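Long-range contacts in gamma-resorcylate decarboxylase (Polaromonas, PDB 4QRO), which probably catalyses the manganese-dependent, non-oxidative decarboxylation of gamma-resorcylate (2,6-dihydroxybenzoate) to resorcinol: residues Leu37-Arg45 / Gln87-Phe95; Thr261-Ile271 / His295-Ile305. All blocks are in the same frame, centred on the assembly; numbering follows the deposited sequence.

How the contacts relate
Contact 1 (37-45 with 87-95) and contact 2 (261-271 with 295-305) belong to one beta/alpha barrel of the amidohydrolase family. They come in series along the chain, contact 1 closing before contact 2 opens. Their centres lie about 25 Å apart and their nearest atoms about 11 Å apart, so they do not touch. Contact 1 joins the approach to helix 42-49 with the end of helix 70-90 and the start of strand 95-97. Contact 2 packs the connection from strand 257-260 to helix 267-276 against helix 293-302, which follows strand 282-283. Contact 1 thus lies early and contact 2 late in the sequence of the barrel, and contact 2 also borders the second subunit.

Contact 1: Leu37-Arg45 / Gln87-Phe95; sequences LDIQDRRVR and QVAKQPTRF
Q40 interlocks with Q87 and Q91 where, on the helical layer of a beta/alpha barrel, the turn entering helix 42-49 meets the end of helix 70-90 and the approach to strand 95-97. Hydrogen bonds hold the outer part. NE2 of Q91 donates to the backbone O of Q40 at 2.9 Å, on a lone pair in the carbonyl plane, and to OE1 of Q40 at 3.0 Å, there from above the plane. The bend of Q40 at chi2 (-63°) swings its own NE2 to Q87, where it reaches OE1 at 2.9 Å and the main-chain O at 3.1 Å. That second oxygen also accepts from K90 N, which comes from the opposite face. With an alanine in place of Q40, Q87 OE1 would probably lose this donor and the Q91 amide one of its two acceptors, leaving both side chains freer to turn. Apolar packing lies deeper. CG2 of I39 sits over a face of the F95 ring, 3.7 Å from CE2, while CG2 of V44 approaches CZ obliquely at 3.5 Å; M47 and L57 also touch the F95 side chain. The backbone O of I39, buried without a polar partner in the model, lies 3.3 Å from CZ of F95.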
loop_
_atom_site.group_PDB
_atom_site.type_symbol
_atom_site.label_atom_id
_atom_site.label_comp_id
_atom_site.label_asym_id
_atom_site.label_seq_id
_atom_site.Cartn_x
_atom_site.Cartn_y
_atom_site.Cartn_z
ATOM N N LEU A 37 15.310 -0.169 -26.442
ATOM C CA LEU A 37 15.730 0.603 -27.591
ATOM C C LEU A 37 14.921 0.280 -28.830
ATOM O O LEU A 37 14.937 1.044 -29.781
ATOM C CB LEU A 37 17.227 0.402 -27.871
ATOM C CG LEU A 37 18.179 1.005 -26.852
ATOM C CD1 LEU A 37 19.623 0.574 -27.172
ATOM C CD2 LEU A 37 18.043 2.517 -26.779
ATOM N N ASP A 38 14.201 -0.834 -28.827
ATOM C CA ASP A 38 13.479 -1.261 -30.020
ATOM C C ASP A 38 12.032 -0.816 -29.959
ATOM O O ASP A 38 11.318 -1.167 -29.047
ATOM C CB ASP A 38 13.556 -2.775 -30.223
ATOM C CG ASP A 38 12.466 -3.272 -31.145
ATOM O OD1 ASP A 38 12.457 -2.899 -32.337
ATOM O OD2 ASP A 38 11.574 -3.966 -30.651
ATOM N N ILE A 39 11.619 -0.005 -30.923
ATOM C CA ILE A 39 10.220 0.352 -31.080
ATOM C C ILE A 39 9.621 -0.290 -32.317
ATOM O O ILE A 39 8.540 -0.828 -32.250
ATOM C CB ILE A 39 10.050 1.873 -31.138
ATOM C CG1 ILE A 39 10.381 2.485 -29.772
ATOM C CG2 ILE A 39 8.635 2.236 -31.579
ATOM C CD1 ILE A 39 10.487 3.988 -29.814
ATOM N N GLN A 40 10.344 -0.263 -33.443
ATOM C CA GLN A 40 9.778 -0.635 -34.751
ATOM C C GLN A 40 9.732 -2.131 -35.090
ATOM O O GLN A 40 8.919 -2.551 -35.930
ATOM C CB GLN A 40 10.540 0.076 -35.893
ATOM C CG GLN A 40 10.601 1.589 -35.784
ATOM C CD GLN A 40 9.229 2.257 -35.842
ATOM O OE1 GLN A 40 8.345 1.866 -36.617
ATOM N NE2 GLN A 40 9.044 3.263 -35.022
ATOM N N ASP A 41 10.585 -2.941 -34.493
ATOM C CA ASP A 41 10.820 -4.283 -35.034
ATOM C C ASP A 41 10.225 -5.373 -34.149
ATOM O O ASP A 41 9.091 -5.784 -34.346
ATOM C CB ASP A 41 12.319 -4.474 -35.340
ATOM C CG ASP A 41 12.688 -5.916 -35.712
ATOM O OD1 ASP A 41 11.795 -6.714 -36.044
ATOM O OD2 ASP A 41 13.887 -6.260 -35.673
ATOM N N ARG A 42 10.962 -5.836 -33.166
ATOM C CA ARG A 42 10.487 -6.986 -32.395
ATOM C C ARG A 42 9.230 -6.664 -31.586
ATOM O O ARG A 42 8.336 -7.510 -31.454
ATOM C CB ARG A 42 11.608 -7.526 -31.501
ATOM C CG ARG A 42 11.177 -8.665 -30.587
ATOM C CD ARG A 42 12.395 -9.264 -29.922
ATOM N NE ARG A 42 12.035 -10.245 -28.912
ATOM C CZ ARG A 42 12.483 -10.257 -27.654
ATOM N NH1 ARG A 42 12.079 -11.228 -26.840
ATOM N NH2 ARG A 42 13.335 -9.326 -27.201
ATOM N N ARG A 43 9.164 -5.436 -31.078
ATOM C CA ARG A 43 8.011 -4.943 -30.345
ATOM C C ARG A 43 6.712 -5.124 -31.119
ATOM O O ARG A 43 5.731 -5.626 -30.571
ATOM C CB ARG A 43 8.209 -3.467 -29.967
ATOM C CG ARG A 43 7.107 -2.880 -29.098
ATOM C CD ARG A 43 7.362 -1.413 -28.754
ATOM N NE ARG A 43 8.648 -1.201 -28.070
ATOM C CZ ARG A 43 8.803 -0.618 -26.879
ATOM N NH1 ARG A 43 7.763 -0.168 -26.147
ATOM N NH2 ARG A 43 10.022 -0.518 -26.388
ATOM N N VAL A 44 6.716 -4.761 -32.397
ATOM C CA VAL A 44 5.517 -4.892 -33.202
ATOM C C VAL A 44 5.212 -6.367 -33.513
ATOM O O VAL A 44 4.050 -6.795 -33.511
ATOM C CB VAL A 44 5.636 -4.033 -34.489
ATOM C CG1 VAL A 44 4.468 -4.295 -35.444
ATOM C CG2 VAL A 44 5.702 -2.567 -34.095
ATOM N N ARG A 45 6.243 -7.156 -33.776
ATOM C CA ARG A 45 6.053 -8.586 -33.940
ATOM C C ARG A 45 5.379 -9.198 -32.698
ATOM O O ARG A 45 4.468 -10.026 -32.817
ATOM C CB ARG A 45 7.397 -9.243 -34.235
ATOM C CG ARG A 45 7.440 -10.750 -34.126
ATOM C CD ARG A 45 8.781 -11.243 -34.658
ATOM N NE ARG A 45 9.365 -10.249 -35.548
ATOM C CZ ARG A 45 10.522 -9.628 -35.338
ATOM N NH1 ARG A 45 10.930 -8.735 -36.203
ATOM N NH2 ARG A 45 11.270 -9.907 -34.281
ATOM N N GLN A 87 9.023 8.231 -34.315
ATOM C CA GLN A 87 8.809 6.803 -34.239
ATOM C C GLN A 87 7.324 6.461 -34.462
ATOM O O GLN A 87 7.009 5.552 -35.218
ATOM C CB GLN A 87 9.319 6.244 -32.892
ATOM C CG GLN A 87 10.834 6.394 -32.722
ATOM C CD GLN A 87 11.629 5.619 -33.774
ATOM O OE1 GLN A 87 11.463 4.413 -33.925
ATOM N NE2 GLN A 87 12.475 6.319 -34.519
ATOM N N VAL A 88 6.425 7.217 -33.828
ATOM C CA VAL A 88 5.000 7.035 -34.017
ATOM C C VAL A 88 4.682 7.157 -35.493
ATOM O O VAL A 88 3.955 6.320 -36.051
ATOM C CB VAL A 88 4.156 8.055 -33.206
ATOM C CG1 VAL A 88 2.703 8.032 -33.634
ATOM C CG2 VAL A 88 4.261 7.747 -31.726
ATOM N N ALA A 89 5.254 8.182 -36.124
ATOM C CA ALA A 89 4.999 8.467 -37.542
ATOM C C ALA A 89 5.372 7.316 -38.477
ATOM O O ALA A 89 4.818 7.212 -39.565
ATOM C CB ALA A 89 5.724 9.748 -37.974
ATOM N N LYS A 90 6.299 6.456 -38.066
ATOM C CA LYS A 90 6.725 5.336 -38.899
ATOM C C LYS A 90 5.706 4.207 -38.929
ATOM O O LYS A 90 5.584 3.537 -39.932
ATOM C CB LYS A 90 8.078 4.803 -38.454
ATOM C CG LYS A 90 9.196 5.833 -38.500
ATOM C CD LYS A 90 10.562 5.191 -38.259
ATOM C CE LYS A 90 11.701 6.016 -38.842
ATOM N NZ LYS A 90 12.702 5.158 -39.548
ATOM N N GLN A 91 4.980 3.991 -37.834
ATOM C CA GLN A 91 3.892 2.998 -37.817
ATOM C C GLN A 91 2.702 3.592 -37.070
ATOM O O GLN A 91 2.406 3.183 -35.932
ATOM C CB GLN A 91 4.374 1.680 -37.174
ATOM C CG GLN A 91 5.448 0.974 -37.974
ATOM C CD GLN A 91 5.712 -0.468 -37.528
ATOM O OE1 GLN A 91 4.842 -1.341 -37.646
ATOM N NE2 GLN A 91 6.923 -0.726 -37.036
ATOM N N PRO A 92 2.021 4.580 -37.698
ATOM C CA PRO A 92 0.973 5.351 -37.026
ATOM C C PRO A 92 -0.338 4.580 -36.762
ATOM O O PRO A 92 -1.185 5.071 -36.011
ATOM C CB PRO A 92 0.726 6.549 -37.972
ATOM C CG PRO A 92 1.145 6.055 -39.317
ATOM C CD PRO A 92 2.214 5.016 -39.101
ATOM N N THR A 93 -0.502 3.397 -37.341
ATOM C CA THR A 93 -1.662 2.545 -36.984
ATOM C C THR A 93 -1.442 1.705 -35.712
ATOM O O THR A 93 -2.391 1.138 -35.178
ATOM C CB THR A 93 -2.053 1.609 -38.136
ATOM O OG1 THR A 93 -1.074 0.569 -38.306
ATOM C CG2 THR A 93 -2.201 2.406 -39.440
ATOM N N ARG A 94 -0.203 1.647 -35.223
ATOM C CA ARG A 94 0.176 0.767 -34.104
ATOM C C ARG A 94 0.609 1.499 -32.838
ATOM O O ARG A 94 0.650 0.896 -31.762
ATOM C CB ARG A 94 1.328 -0.143 -34.547
ATOM C CG ARG A 94 1.079 -0.970 -35.799
ATOM C CD ARG A 94 -0.248 -1.669 -35.780
ATOM N NE ARG A 94 -0.289 -2.723 -34.762
ATOM C CZ ARG A 94 0.158 -3.956 -34.930
ATOM N NH1 ARG A 94 0.709 -4.331 -36.087
ATOM N NH2 ARG A 94 0.045 -4.832 -33.937
ATOM N N PHE A 95 0.930 2.787 -32.966
ATOM C CA PHE A 95 1.505 3.549 -31.871
ATOM C C PHE A 95 0.831 4.905 -31.700
ATOM O O PHE A 95 0.365 5.532 -32.677
ATOM C CB PHE A 95 3.020 3.760 -32.084
ATOM C CG PHE A 95 3.843 2.496 -32.055
ATOM C CD1 PHE A 95 3.833 1.644 -30.935
ATOM C CD2 PHE A 95 4.672 2.169 -33.131
ATOM C CE1 PHE A 95 4.599 0.463 -30.907
ATOM C CE2 PHE A 95 5.438 1.006 -33.102
ATOM C CZ PHE A 95 5.397 0.155 -31.982
#

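Contact 2: Thr261-Ile271 / His295-Ile305; sequences TSGNFRTQTLI and HAADWFENTSI. With GOL (glycerol), chain J.
W299 lies against the backbone of F265, its CG anti to the backbone N (chi1 164°), which sends the indole from helix 293-302 toward the 261-271 segment. Its CB meets CB of F265, and CG lies 3.6 Å from that same atom. CD1 has the carbonyl O of F265 over the ring face at 3.5 Å. CD2 lies by F265 CA and CE2 by R266 N. NE1 donates a weak bond to a water that also accepts from T267 N. Along the six-membered ring, CE3 meets F265 CD1, CZ2 and CH2 brush L270 CD2, and CZ3 reaches CB of T261 at 3.9 Å. F265 CA stands over the centre of this ring in a CH-pi contact; T303 CB lies toward the rim of the opposite face. The F265 ring receives A296 CA over one face. Beside the indole, OG1 of T267 and OG1 of T303 share a hydrogen bond of 2.7 Å, and a glycerol O2 bonds to both T267 OG1 and S304 OG. R266 NH2 forms a salt bridge with E276 of the second subunit. Earlier in the segment, S262 OG hydrogen-bonds to the manganese ligand E8, and the F265 side chain is about 10 Å from the manganese ion of this amidohydrolase beta/alpha barrel.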
loop_
_atom_site.group_PDB
_atom_site.type_symbol
_atom_site.label_atom_id
_atom_site.label_comp_id
_atom_site.label_asym_id
_atom_site.label_seq_id
_atom_site.Cartn_x
_atom_site.Cartn_y
_atom_site.Cartn_z
ATOM N N THR A 261 -3.694 -2.495 -15.745
ATOM C CA THR A 261 -3.319 -3.816 -15.263
ATOM C C THR A 261 -1.802 -4.056 -15.319
ATOM O O THR A 261 -1.344 -5.162 -15.101
ATOM C CB THR A 261 -4.041 -4.932 -16.069
ATOM O OG1 THR A 261 -3.545 -4.967 -17.420
ATOM C CG2 THR A 261 -5.566 -4.716 -16.081
ATOM N N SER A 262 -1.009 -3.028 -15.578
ATOM C CA SER A 262 0.407 -3.244 -15.748
ATOM C C SER A 262 1.051 -3.932 -14.543
ATOM O O SER A 262 0.822 -3.553 -13.389
ATOM C CB SER A 262 1.108 -1.936 -15.982
ATOM O OG SER A 262 0.894 -1.068 -14.884
ATOM N N GLY A 263 1.874 -4.938 -14.841
ATOM C CA GLY A 263 2.698 -5.587 -13.843
ATOM C C GLY A 263 1.932 -6.142 -12.663
ATOM O O GLY A 263 2.504 -6.328 -11.601
ATOM N N ASN A 264 0.645 -6.422 -12.828
ATOM C CA ASN A 264 -0.149 -6.935 -11.689
ATOM C C ASN A 264 -1.208 -7.932 -12.196
ATOM O O ASN A 264 -2.432 -7.717 -12.152
ATOM C CB ASN A 264 -0.705 -5.770 -10.855
ATOM C CG ASN A 264 -0.857 -6.124 -9.358
ATOM O OD1 ASN A 264 -0.872 -7.303 -8.974
ATOM N ND2 ASN A 264 -0.991 -5.104 -8.525
ATOM N N PHE A 265 -0.680 -9.032 -12.734
ATOM C CA PHE A 265 -1.461 -10.026 -13.472
ATOM C C PHE A 265 -2.040 -11.049 -12.492
ATOM O O PHE A 265 -1.637 -12.234 -12.482
ATOM C CB PHE A 265 -0.576 -10.710 -14.496
ATOM C CG PHE A 265 0.278 -9.749 -15.308
ATOM C CD1 PHE A 265 -0.272 -8.584 -15.845
ATOM C CD2 PHE A 265 1.629 -10.013 -15.519
ATOM C CE1 PHE A 265 0.505 -7.704 -16.579
ATOM C CE2 PHE A 265 2.420 -9.134 -16.265
ATOM C CZ PHE A 265 1.863 -7.984 -16.786
ATOM N N ARG A 266 -2.979 -10.547 -11.693
ATOM C CA ARG A 266 -3.529 -11.272 -10.550
ATOM C C ARG A 266 -5.050 -11.075 -10.540
ATOM O O ARG A 266 -5.573 -9.947 -10.349
ATOM C CB ARG A 266 -2.895 -10.765 -9.263
ATOM C CG ARG A 266 -3.288 -11.570 -8.016
ATOM C CD ARG A 266 -2.927 -13.029 -8.156
ATOM N NE ARG A 266 -2.960 -13.750 -6.882
ATOM C CZ ARG A 266 -2.539 -14.997 -6.727
ATOM N NH1 ARG A 266 -2.077 -15.659 -7.782
ATOM N NH2 ARG A 266 -2.594 -15.595 -5.514
ATOM N N THR A 267 -5.762 -12.170 -10.775
ATOM C CA THR A 267 -7.202 -12.138 -10.914
ATOM C C THR A 267 -7.885 -11.643 -9.645
ATOM O O THR A 267 -8.780 -10.801 -9.720
ATOM C CB THR A 267 -7.731 -13.518 -11.345
ATOM O OG1 THR A 267 -7.241 -13.803 -12.656
ATOM C CG2 THR A 267 -9.242 -13.575 -11.360
ATOM N N GLN A 268 -7.472 -12.140 -8.478
ATOM C CA GLN A 268 -8.087 -11.637 -7.224
ATOM C C GLN A 268 -8.014 -10.111 -7.114
ATOM O O GLN A 268 -8.962 -9.451 -6.677
ATOM C CB GLN A 268 -7.417 -12.266 -5.998
ATOM C CG GLN A 268 -7.652 -13.751 -5.844
ATOM C CD GLN A 268 -6.556 -14.605 -6.434
ATOM O OE1 GLN A 268 -6.062 -14.355 -7.546
ATOM N NE2 GLN A 268 -6.201 -15.660 -5.718
ATOM N N THR A 269 -6.864 -9.553 -7.483
ATOM C CA THR A 269 -6.629 -8.101 -7.403
ATOM C C THR A 269 -7.497 -7.359 -8.404
ATOM O O THR A 269 -8.078 -6.337 -8.061
ATOM C CB THR A 269 -5.143 -7.816 -7.662
ATOM O OG1 THR A 269 -4.386 -8.567 -6.708
ATOM C CG2 THR A 269 -4.770 -6.371 -7.542
ATOM N N LEU A 270 -7.551 -7.845 -9.639
ATOM C CA LEU A 270 -8.478 -7.313 -10.641
ATOM C C LEU A 270 -9.935 -7.317 -10.158
ATOM O O LEU A 270 -10.633 -6.323 -10.306
ATOM C CB LEU A 270 -8.385 -8.122 -11.948
ATOM C CG LEU A 270 -9.381 -7.697 -13.045
ATOM C CD1 LEU A 270 -9.152 -6.234 -13.431
ATOM C CD2 LEU A 270 -9.276 -8.615 -14.262
ATOM N N ILE A 271 -10.384 -8.432 -9.575
ATOM C CA ILE A 271 -11.767 -8.551 -9.104
ATOM C C ILE A 271 -12.024 -7.558 -7.988
ATOM O O ILE A 271 -13.073 -6.903 -7.987
ATOM C CB ILE A 271 -12.120 -9.986 -8.651
ATOM C CG1 ILE A 271 -12.147 -10.948 -9.864
ATOM C CG2 ILE A 271 -13.472 -10.047 -7.925
ATOM C CD1 ILE A 271 -12.237 -12.401 -9.436
ATOM N N HIS A 295 3.208 -12.806 -21.007
ATOM C CA HIS A 295 2.698 -12.902 -19.605
ATOM C C HIS A 295 1.434 -12.052 -19.379
ATOM O O HIS A 295 0.422 -12.553 -18.905
ATOM C CB HIS A 295 3.754 -12.482 -18.582
ATOM C CG HIS A 295 4.922 -13.425 -18.482
ATOM N ND1 HIS A 295 5.984 -13.201 -17.627
ATOM C CD2 HIS A 295 5.208 -14.574 -19.148
ATOM C CE1 HIS A 295 6.854 -14.194 -17.741
ATOM N NE2 HIS A 295 6.415 -15.029 -18.670
ATOM N N ALA A 296 1.493 -10.777 -19.743
ATOM C CA ALA A 296 0.351 -9.869 -19.587
ATOM C C ALA A 296 -0.861 -10.377 -20.364
ATOM O O ALA A 296 -1.955 -10.520 -19.819
ATOM C CB ALA A 296 0.721 -8.481 -20.044
ATOM N N ALA A 297 -0.660 -10.654 -21.643
ATOM C CA ALA A 297 -1.750 -10.994 -22.536
ATOM C C ALA A 297 -2.403 -12.333 -22.234
ATOM O O ALA A 297 -3.627 -12.465 -22.317
ATOM C CB ALA A 297 -1.262 -10.965 -23.976
ATOM N N ASP A 298 -1.593 -13.349 -21.972
ATOM C CA ASP A 298 -2.116 -14.686 -21.612
ATOM C C ASP A 298 -2.944 -14.661 -20.308
ATOM O O ASP A 298 -3.980 -15.331 -20.194
ATOM C CB ASP A 298 -0.947 -15.666 -21.457
ATOM C CG ASP A 298 -0.314 -16.037 -22.800
ATOM O OD1 ASP A 298 -0.922 -15.752 -23.862
ATOM O OD2 ASP A 298 0.778 -16.626 -22.790
ATOM N N TRP A 299 -2.459 -13.927 -19.317
ATOM C CA TRP A 299 -3.229 -13.742 -18.090
ATOM C C TRP A 299 -4.559 -13.057 -18.391
ATOM O O TRP A 299 -5.616 -13.560 -18.009
ATOM C CB TRP A 299 -2.458 -12.954 -17.032
ATOM C CG TRP A 299 -3.400 -12.462 -15.960
ATOM C CD1 TRP A 299 -3.934 -13.199 -14.931
ATOM C CD2 TRP A 299 -3.946 -11.152 -15.841
ATOM N NE1 TRP A 299 -4.768 -12.430 -14.188
ATOM C CE2 TRP A 299 -4.824 -11.170 -14.745
ATOM C CE3 TRP A 299 -3.797 -9.961 -16.575
ATOM C CZ2 TRP A 299 -5.504 -10.026 -14.321
ATOM C CZ3 TRP A 299 -4.463 -8.834 -16.164
ATOM C CH2 TRP A 299 -5.326 -8.868 -15.047
ATOM N N PHE A 300 -4.520 -11.932 -19.117
ATOM C CA PHE A 300 -5.748 -11.158 -19.363
ATOM C C PHE A 300 -6.758 -11.909 -20.242
ATOM O O PHE A 300 -7.977 -11.788 -20.050
ATOM C CB PHE A 300 -5.438 -9.807 -19.985
ATOM C CG PHE A 300 -6.665 -8.980 -20.240
ATOM C CD1 PHE A 300 -7.351 -8.400 -19.185
ATOM C CD2 PHE A 300 -7.146 -8.793 -21.536
ATOM C CE1 PHE A 300 -8.491 -7.635 -19.424
ATOM C CE2 PHE A 300 -8.297 -8.050 -21.774
ATOM C CZ PHE A 300 -8.959 -7.458 -20.713
ATOM N N GLU A 301 -6.242 -12.699 -21.183
ATOM C CA GLU A 301 -7.063 -13.519 -22.081
ATOM C C GLU A 301 -8.064 -14.390 -21.334
ATOM O O GLU A 301 -9.197 -14.589 -21.792
ATOM C CB GLU A 301 -6.140 -14.441 -22.887
ATOM C CG GLU A 301 -6.827 -15.310 -23.938
ATOM C CD GLU A 301 -7.231 -14.524 -25.165
ATOM O OE1 GLU A 301 -7.778 -15.147 -26.093
ATOM O OE2 GLU A 301 -7.002 -13.293 -25.204
ATOM N N ASN A 302 -7.626 -14.903 -20.190
ATOM C CA ASN A 302 -8.356 -15.918 -19.435
ATOM C C ASN A 302 -8.777 -15.509 -18.040
ATOM O O ASN A 302 -9.317 -16.356 -17.302
ATOM C CB ASN A 302 -7.461 -17.169 -19.303
ATOM C CG ASN A 302 -7.216 -17.852 -20.641
ATOM O OD1 ASN A 302 -8.138 -18.060 -21.424
ATOM N ND2 ASN A 302 -5.969 -18.177 -20.916
ATOM N N THR A 303 -8.508 -14.274 -17.626
ATOM C CA THR A 303 -8.912 -13.863 -16.261
ATOM C C THR A 303 -10.457 -13.928 -16.118
ATOM O O THR A 303 -11.212 -13.810 -17.091
ATOM C CB THR A 303 -8.325 -12.521 -15.859
ATOM O OG1 THR A 303 -8.561 -12.285 -14.460
ATOM C CG2 THR A 303 -8.922 -11.398 -16.733
ATOM N N SER A 304 -10.907 -14.156 -14.888
ATOM C CA SER A 304 -12.291 -14.558 -14.608
ATOM C C SER A 304 -13.271 -13.398 -14.528
ATOM O O SER A 304 -13.772 -13.052 -13.451
ATOM C CB SER A 304 -12.292 -15.369 -13.309
ATOM O OG SER A 304 -11.424 -16.476 -13.504
ATOM N N ILE A 305 -13.557 -12.808 -15.694
ATOM C CA ILE A 305 -14.479 -11.694 -15.780
ATOM C C ILE A 305 -15.421 -11.982 -16.947
ATOM O O ILE A 305 -15.254 -12.959 -17.645
ATOM C CB ILE A 305 -13.737 -10.344 -15.965
ATOM C CG1 ILE A 305 -12.862 -10.337 -17.231
ATOM C CG2 ILE A 305 -12.881 -10.053 -14.739
ATOM C CD1 ILE A 305 -12.148 -9.002 -17.487
HETATM C C1 GOL J . -6.634 -16.676 -13.035
HETATM O O1 GOL J . -5.398 -16.283 -13.694
HETATM C C2 GOL J . -7.726 -17.067 -14.028
HETATM O O2 GOL J . -8.856 -16.232 -13.770
HETATM C C3 GOL J . -8.143 -18.533 -13.898
HETATM O O3 GOL J . -9.324 -18.645 -13.089
HETATM O O HOH W 1 -4.379 -14.558 -11.615
#